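Local coordinates for protein transcription initiation factor IIB,Transcription initiation factor IIB (Methanocaldococcus vulcanius, PDB 5O9I) that is a mini-intein with a HINT fold that, as inteins do, probably excises itself from its host protein and joins the flanking sequences, at residues K21-I25 and G26-D30; V108-V112 and D113-V117; V39-G43 and I44-A48. All coordinates share one frame; numbering follows the deposited sequence.

From the N terminus, the chain reaches contact 1 first, where strand 19-24 runs into helix 25-34. It next turns back on itself in contact 3, which closes the last bend between that helix and strand 46-49. Contact 2 comes last, turning the chain out of strand 106-111 on its way to strand 120-124. All three are local and in series, so none nests in or crosses another. Contacts 1 and 3 are neighbours, about 6 Å apart at their nearest atoms, and R74 of strand 71-76 pairs with an acidic residue from each. Contact 2 lies across the centre of the chain from contact 1, their centres 26 Å apart, and packs against strand 81-85.

Contact 1. Residues K21-I25 and G26-D30; sequences KVVKI and GELID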
loop_
_atom_site.group_PDB
_atom_site.type_symbol
_atom_site.label_atom_id
_atom_site.label_comp_id
_atom_site.label_asym_id
_atom_site.label_seq_id
_atom_site.Cartn_x
_atom_site.Cartn_y
_atom_site.Cartn_z
ATOM N N LYS A 21 -10.604 11.048 5.178
ATOM C CA LYS A 21 -9.634 11.990 4.714
ATOM C C LYS A 21 -8.529 11.357 3.969
ATOM O O LYS A 21 -8.325 10.152 4.035
ATOM C CB LYS A 21 -9.057 12.705 5.897
ATOM C CG LYS A 21 -8.526 11.781 6.980
ATOM C CD LYS A 21 -7.975 12.531 8.160
ATOM C CE LYS A 21 -8.650 12.095 9.467
ATOM N NZ LYS A 21 -10.035 12.638 9.586
ATOM N N VAL A 22 -7.795 12.206 3.267
ATOM C CA VAL A 22 -6.604 11.833 2.548
ATOM C C VAL A 22 -5.407 12.411 3.270
ATOM O O VAL A 22 -5.332 13.595 3.463
ATOM C CB VAL A 22 -6.684 12.344 1.103
ATOM C CG1 VAL A 22 -5.500 11.841 0.271
ATOM C CG2 VAL A 22 -8.019 11.914 0.484
ATOM N N VAL A 23 -4.470 11.552 3.633
ATOM C CA VAL A 23 -3.321 11.896 4.454
ATOM C C VAL A 23 -2.101 11.376 3.764
ATOM O O VAL A 23 -2.202 10.489 2.948
ATOM C CB VAL A 23 -3.424 11.199 5.804
ATOM C CG1 VAL A 23 -4.776 11.461 6.477
ATOM C CG2 VAL A 23 -3.322 9.702 5.629
ATOM N N LYS A 24 -0.940 11.888 4.092
ATOM C CA LYS A 24 0.292 11.238 3.648
ATOM C C LYS A 24 0.448 10.094 4.682
ATOM O O LYS A 24 0.094 10.266 5.864
ATOM C CB LYS A 24 1.510 12.175 3.687
ATOM C CG LYS A 24 1.343 13.601 3.176
ATOM C CD LYS A 24 1.818 13.774 1.736
ATOM C CE LYS A 24 2.212 15.213 1.448
ATOM N NZ LYS A 24 3.614 15.477 1.897
ATOM N N ILE A 25 0.925 8.941 4.226
ATOM C CA ILE A 25 1.003 7.749 5.079
ATOM C C ILE A 25 2.014 7.899 6.212
ATOM O O ILE A 25 1.757 7.434 7.338
ATOM C CB ILE A 25 1.260 6.443 4.279
ATOM C CG1 ILE A 25 1.206 5.212 5.187
ATOM C CG2 ILE A 25 2.583 6.454 3.539
ATOM C CD1 ILE A 25 1.176 3.893 4.441
ATOM N N GLY A 26 3.134 8.567 5.917
ATOM C CA GLY A 26 4.131 8.866 6.923
ATOM C C GLY A 26 3.657 9.855 7.971
ATOM O O GLY A 26 3.949 9.711 9.117
ATOM N N GLU A 27 2.927 10.875 7.580
ATOM C CA GLU A 27 2.375 11.814 8.549
ATOM C C GLU A 27 1.378 11.070 9.404
ATOM O O GLU A 27 1.405 11.141 10.609
ATOM C CB GLU A 27 1.714 13.010 7.865
ATOM C CG GLU A 27 0.712 13.804 8.724
ATOM C CD GLU A 27 -0.263 14.668 7.874
ATOM O OE1 GLU A 27 -0.159 15.924 7.960
ATOM O OE2 GLU A 27 -1.114 14.096 7.117
ATOM N N LEU A 28 0.496 10.322 8.787
ATOM C CA LEU A 28 -0.443 9.567 9.610
ATOM C C LEU A 28 0.278 8.739 10.689
ATOM O O LEU A 28 -0.114 8.759 11.854
ATOM C CB LEU A 28 -1.293 8.667 8.782
ATOM C CG LEU A 28 -2.291 7.833 9.593
ATOM C CD1 LEU A 28 -3.375 8.632 10.317
ATOM C CD2 LEU A 28 -2.943 6.779 8.727
ATOM N N ILE A 29 1.353 8.057 10.293
ATOM C CA ILE A 29 1.980 7.043 11.119
ATOM C C ILE A 29 2.922 7.612 12.139
ATOM O O ILE A 29 2.902 7.168 13.283
ATOM C CB ILE A 29 2.673 5.969 10.265
ATOM C CG1 ILE A 29 1.603 5.005 9.741
ATOM C CG2 ILE A 29 3.723 5.223 11.088
ATOM C CD1 ILE A 29 2.096 4.027 8.712
ATOM N N ASP A 30 3.775 8.546 11.718
ATOM C CA ASP A 30 4.578 9.371 12.649
ATOM C C ASP A 30 3.673 9.861 13.770
ATOM O O ASP A 30 3.843 9.496 14.915
ATOM C CB ASP A 30 5.240 10.529 11.928
ATOM C CG ASP A 30 6.336 10.062 10.975
ATOM O OD1 ASP A 30 6.473 8.844 10.842
ATOM O OD2 ASP A 30 7.078 10.859 10.352
#
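K24 and I25 carry the chain from strand into helix, strand 21-24 and helix 26-30 meeting at 83° with their axes 6.4 Å apart. K24 holds the N-cap position, and its carbonyl O accepts the N-H of L28 (N to O 3.0 Å) in a nearly straight bond (170°). One residue on, I29 N reaches I25 O at the same 3.0 Å, but along a more bent path. These i to i+4 bonds open the helix. On one flank V23 CG2 lies 3.9 Å from L28 CB, the two side chains crossing at a slant. A chi1 of -52° puts CG2 between the backbone N and the carbonyl carbon, on the side of L28. This is the junction between an outer strand of one antiparallel sheet of the HINT fold and helix 25-34; L28 also packs on I14 of the adjoining strand. I25 and I29 lie side by side and point the same way, I25 CG1 being 3.8 Å from I29 CD1, and both rest on Y173 of strand 171-176. E27 keeps to the exposed side, its carboxylate OE2 3.9 Å from V23 CB. Beyond it, D30 OD1 is gripped by R74 in a salt bridge and by the hydroxyl of Y173.

Contact 2. Residues V108-V112 and D113-V117; sequences VPIRV and DDLRV
V112 and L115 mark the ends of a type I beta turn that takes the chain out of strand 106-111 of the HINT fold. The tightly packed part joins the turn's backbone bond to apolar side chains. L115 N hydrogen-bonds to V112 O at 2.7 Å, coming from well above the carbonyl plane rather than on a lone pair, and L115 CB sits 3.2 Å from the same oxygen. With CG anti to its own carbonyl carbon (chi1 -75°), L115 sends CD2 to I110 CG2, 3.6 Å away, and CD1 toward V112 CG1, a looser 4.4 Å. I83 of strand 81-85 meets L115 too, while the buried V112 packs on F81 and V99. With an alanine at L115, I110 CG2 would probably lose its neighbour and a gap open beside I83. The V112 backbone is hydrogen-bonded to that of H97, whose place in a T-G-S-H sequence is consistent with the block B motif of inteins. The other side of the turn is exposed and held by charge. Here R111, its chain bent at chi3, brings its guanidinium up to both D113 and D114 in a salt-bridge network. D113 OD1 lies over one face, a doubtfully short 2.5 Å from R111 NH1, and D113 OD2 makes a weak bond to R111 NH2. D114 OD2 meets the edge instead, 2.7 Å from R111 NH1 and only 13° out of the guanidinium plane.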
loop_
_atom_site.group_PDB
_atom_site.type_symbol
_atom_site.label_atom_id
_atom_site.label_comp_id
_atom_site.label_asym_id
_atom_site.label_seq_id
_atom_site.Cartn_x
_atom_site.Cartn_y
_atom_site.Cartn_z
ATOM N N VAL A 108 -2.730 -12.121 -7.743
ATOM C CA VAL A 108 -1.802 -12.864 -6.942
ATOM C C VAL A 108 -0.668 -11.957 -6.574
ATOM O O VAL A 108 -0.294 -11.108 -7.357
ATOM C CB VAL A 108 -1.298 -14.115 -7.731
ATOM C CG1 VAL A 108 -0.145 -13.784 -8.703
ATOM C CG2 VAL A 108 -0.921 -15.202 -6.773
ATOM N N PRO A 109 -0.107 -12.146 -5.386
ATOM C CA PRO A 109 0.975 -11.251 -5.046
ATOM C C PRO A 109 2.142 -11.488 -5.937
ATOM O O PRO A 109 2.314 -12.553 -6.509
ATOM C CB PRO A 109 1.346 -11.647 -3.612
ATOM C CG PRO A 109 0.130 -12.324 -3.081
ATOM C CD PRO A 109 -0.455 -13.030 -4.259
ATOM N N ILE A 110 2.943 -10.467 -6.059
ATOM C CA ILE A 110 4.165 -10.568 -6.744
ATOM C C ILE A 110 5.047 -9.538 -6.087
ATOM O O ILE A 110 4.634 -8.405 -5.829
ATOM C CB ILE A 110 3.967 -10.304 -8.252
ATOM C CG1 ILE A 110 5.093 -10.977 -9.065
ATOM C CG2 ILE A 110 3.788 -8.816 -8.573
ATOM C CD1 ILE A 110 4.854 -12.495 -9.194
ATOM N N ARG A 111 6.275 -9.945 -5.848
ATOM C CA ARG A 111 7.181 -9.090 -5.125
ATOM C C ARG A 111 7.762 -8.142 -6.124
ATOM O O ARG A 111 7.815 -8.438 -7.320
ATOM C CB ARG A 111 8.199 -9.789 -4.230
ATOM C CG ARG A 111 8.332 -11.278 -4.349
ATOM C CD ARG A 111 9.161 -11.848 -3.210
ATOM N NE ARG A 111 10.136 -10.945 -2.592
ATOM C CZ ARG A 111 11.290 -10.564 -3.133
ATOM N NH1 ARG A 111 11.649 -10.931 -4.362
ATOM N NH2 ARG A 111 12.096 -9.763 -2.454
ATOM N N VAL A 112 8.154 -6.986 -5.634
ATOM C CA VAL A 112 8.427 -5.885 -6.508
ATOM C C VAL A 112 9.735 -6.069 -7.260
ATOM O O VAL A 112 9.764 -5.869 -8.464
ATOM C CB VAL A 112 8.381 -4.564 -5.728
ATOM C CG1 VAL A 112 9.008 -3.436 -6.508
ATOM C CG2 VAL A 112 6.941 -4.209 -5.407
ATOM N N ASP A 113 10.808 -6.463 -6.575
ATOM C CA ASP A 113 12.093 -6.663 -7.263
ATOM C C ASP A 113 12.062 -7.799 -8.311
ATOM O O ASP A 113 12.921 -7.837 -9.200
ATOM C CB ASP A 113 13.285 -6.791 -6.278
ATOM C CG ASP A 113 12.992 -7.690 -5.069
ATOM O OD1 ASP A 113 12.169 -8.645 -5.162
ATOM O OD2 ASP A 113 13.581 -7.415 -4.006
ATOM N N ASP A 114 11.067 -8.694 -8.219
ATOM C CA ASP A 114 10.731 -9.616 -9.301
ATOM C C ASP A 114 9.884 -9.037 -10.444
ATOM O O ASP A 114 9.493 -9.776 -11.348
ATOM C CB ASP A 114 10.002 -10.827 -8.735
ATOM C CG ASP A 114 10.898 -11.685 -7.888
ATOM O OD1 ASP A 114 11.887 -12.224 -8.421
ATOM O OD2 ASP A 114 10.596 -11.859 -6.698
ATOM N N LEU A 115 9.585 -7.747 -10.438
ATOM C CA LEU A 115 8.768 -7.204 -11.506
ATOM C C LEU A 115 9.647 -6.916 -12.685
ATOM O O LEU A 115 10.870 -6.883 -12.568
ATOM C CB LEU A 115 8.025 -5.921 -11.096
ATOM C CG LEU A 115 6.803 -6.004 -10.166
ATOM C CD1 LEU A 115 6.390 -4.598 -9.810
ATOM C CD2 LEU A 115 5.647 -6.707 -10.842
ATOM N N ARG A 116 8.981 -6.704 -13.815
ATOM C CA ARG A 116 9.609 -6.326 -15.061
ATOM C C ARG A 116 8.647 -5.428 -15.812
ATOM O O ARG A 116 7.424 -5.525 -15.627
ATOM C CB ARG A 116 9.932 -7.606 -15.861
ATOM C CG ARG A 116 8.732 -8.298 -16.500
ATOM C CD ARG A 116 8.865 -9.817 -16.666
ATOM N NE ARG A 116 7.990 -10.529 -15.717
ATOM C CZ ARG A 116 7.742 -11.852 -15.717
ATOM N NH1 ARG A 116 8.316 -12.667 -16.610
ATOM N NH2 ARG A 116 6.911 -12.366 -14.806
ATOM N N VAL A 117 9.186 -4.592 -16.686
ATOM C CA VAL A 117 8.360 -3.729 -17.536
ATOM C C VAL A 117 7.363 -4.568 -18.378
ATOM O O VAL A 117 7.697 -5.666 -18.824
ATOM C CB VAL A 117 9.260 -2.822 -18.430
ATOM C CG1 VAL A 117 8.444 -2.033 -19.423
ATOM C CG2 VAL A 117 10.071 -1.858 -17.578
#

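Contact 3. Residues V39-G43 and I44-A48; sequences VRKDG and ILEIA
The carboxylate of E46 is the flat group to look at first: OE1 comes 4.2 Å from V39 CG1, and OE2 makes a salt bridge to R74 on the neighbouring strand 71-76. K41 NZ stays 4.8 Å from E46 OE1, near enough that the opposite charges probably attract without touching. V39, K41, E46 and A48 share one face of the paired segments, where V39 CG2 packs on A48 CB and the helix residue I33 meets both. The other face carries R40 and I47. A nearly eclipsed first torsion (chi1 -16°) sets R40 CG 3.4 Å from I47 O, and I47 CD1 lies near R40 O. Backbone bonds join the two residues in both directions: R40 N gives to I47 O at 2.7 Å, almost in line with the C=O bond, and I47 N gives to R40 O at 2.8 Å. E46 CA adds a CA-H...O contact to R40 O. Further round the bend, G43 has backbone angles (phi 124°, psi -142°) at which a CB would jam against the preceding carbonyl. A single antiparallel hydrogen-bonded pair closing a largely exposed six-residue loop makes this a hairpin-like bend, leading into the edge strand 46-49 of a HINT-fold sheet.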
loop_
_atom_site.group_PDB
_atom_site.type_symbol
_atom_site.label_atom_id
_atom_site.label_comp_id
_atom_site.label_asym_id
_atom_site.label_seq_id
_atom_site.Cartn_x
_atom_site.Cartn_y
_atom_site.Cartn_z
ATOM N N VAL A 39 4.812 2.030 22.111
ATOM C CA VAL A 39 5.512 1.739 20.840
ATOM C C VAL A 39 6.494 0.603 21.074
ATOM O O VAL A 39 7.111 0.527 22.136
ATOM C CB VAL A 39 6.295 2.980 20.346
ATOM C CG1 VAL A 39 7.244 2.648 19.203
ATOM C CG2 VAL A 39 5.327 4.069 19.936
ATOM N N ARG A 40 6.649 -0.265 20.079
ATOM C CA ARG A 40 7.573 -1.410 20.171
ATOM C C ARG A 40 8.717 -1.156 19.178
ATOM O O ARG A 40 8.487 -1.152 17.990
ATOM C CB ARG A 40 6.860 -2.761 19.892
ATOM C CG ARG A 40 5.312 -2.829 19.926
ATOM C CD ARG A 40 4.714 -2.837 21.322
ATOM N NE ARG A 40 3.236 -2.836 21.313
ATOM C CZ ARG A 40 2.451 -2.691 22.392
ATOM N NH1 ARG A 40 2.970 -2.525 23.619
ATOM N NH2 ARG A 40 1.123 -2.704 22.255
ATOM N N LYS A 41 9.908 -0.852 19.675
ATOM C CA LYS A 41 10.960 -0.208 18.870
ATOM C C LYS A 41 11.988 -1.255 18.443
ATOM O O LYS A 41 13.130 -0.935 18.081
ATOM C CB LYS A 41 11.657 0.869 19.696
ATOM C CG LYS A 41 10.729 1.915 20.270
ATOM C CD LYS A 41 11.391 2.720 21.379
ATOM C CE LYS A 41 10.368 3.400 22.285
ATOM N NZ LYS A 41 9.728 4.609 21.690
ATOM N N ASP A 42 11.549 -2.513 18.438
ATOM C CA ASP A 42 12.491 -3.607 18.572
ATOM C C ASP A 42 12.952 -4.031 17.178
ATOM O O ASP A 42 12.245 -4.709 16.427
ATOM C CB ASP A 42 11.923 -4.749 19.438
ATOM C CG ASP A 42 12.940 -5.259 20.517
ATOM O OD1 ASP A 42 12.743 -6.374 21.080
ATOM O OD2 ASP A 42 13.925 -4.529 20.792
ATOM N N GLY A 43 14.144 -3.520 16.852
ATOM C CA GLY A 43 14.859 -3.774 15.625
ATOM C C GLY A 43 15.184 -2.471 14.895
ATOM O O GLY A 43 15.445 -1.405 15.472
ATOM N N ILE A 44 15.084 -2.565 13.585
ATOM C CA ILE A 44 15.042 -1.377 12.715
ATOM C C ILE A 44 13.589 -1.099 12.245
ATOM O O ILE A 44 13.386 -0.323 11.319
ATOM C CB ILE A 44 16.095 -1.459 11.570
ATOM C CG1 ILE A 44 15.955 -2.786 10.761
ATOM C CG2 ILE A 44 17.487 -1.184 12.148
ATOM C CD1 ILE A 44 16.982 -3.888 11.008
ATOM N N LEU A 45 12.601 -1.728 12.904
ATOM C CA LEU A 45 11.209 -1.374 12.761
ATOM C C LEU A 45 10.638 -0.966 14.111
ATOM O O LEU A 45 10.724 -1.706 15.080
ATOM C CB LEU A 45 10.368 -2.530 12.215
ATOM C CG LEU A 45 10.120 -2.487 10.690
ATOM C CD1 LEU A 45 11.321 -3.084 9.961
ATOM C CD2 LEU A 45 8.821 -3.153 10.245
ATOM N N GLU A 46 9.992 0.199 14.123
ATOM C CA GLU A 46 9.115 0.621 15.194
ATOM C C GLU A 46 7.658 0.307 14.874
ATOM O O GLU A 46 7.223 0.532 13.767
ATOM C CB GLU A 46 9.219 2.102 15.347
ATOM C CG GLU A 46 10.542 2.604 15.808
ATOM C CD GLU A 46 10.476 4.104 15.870
ATOM O OE1 GLU A 46 10.092 4.647 16.930
ATOM O OE2 GLU A 46 10.706 4.706 14.801
ATOM N N ILE A 47 6.945 -0.258 15.845
ATOM C CA ILE A 47 5.562 -0.699 15.683
ATOM C C ILE A 47 4.662 -0.125 16.763
ATOM O O ILE A 47 5.057 -0.042 17.934
ATOM C CB ILE A 47 5.475 -2.221 15.764
ATOM C CG1 ILE A 47 6.230 -2.833 14.587
ATOM C CG2 ILE A 47 4.042 -2.723 15.770
ATOM C CD1 ILE A 47 7.592 -3.306 14.995
ATOM N N ALA A 48 3.447 0.251 16.381
ATOM C CA ALA A 48 2.477 0.776 17.331
ATOM C C ALA A 48 1.071 0.369 16.983
ATOM O O ALA A 48 0.702 0.284 15.817
ATOM C CB ALA A 48 2.570 2.304 17.430
#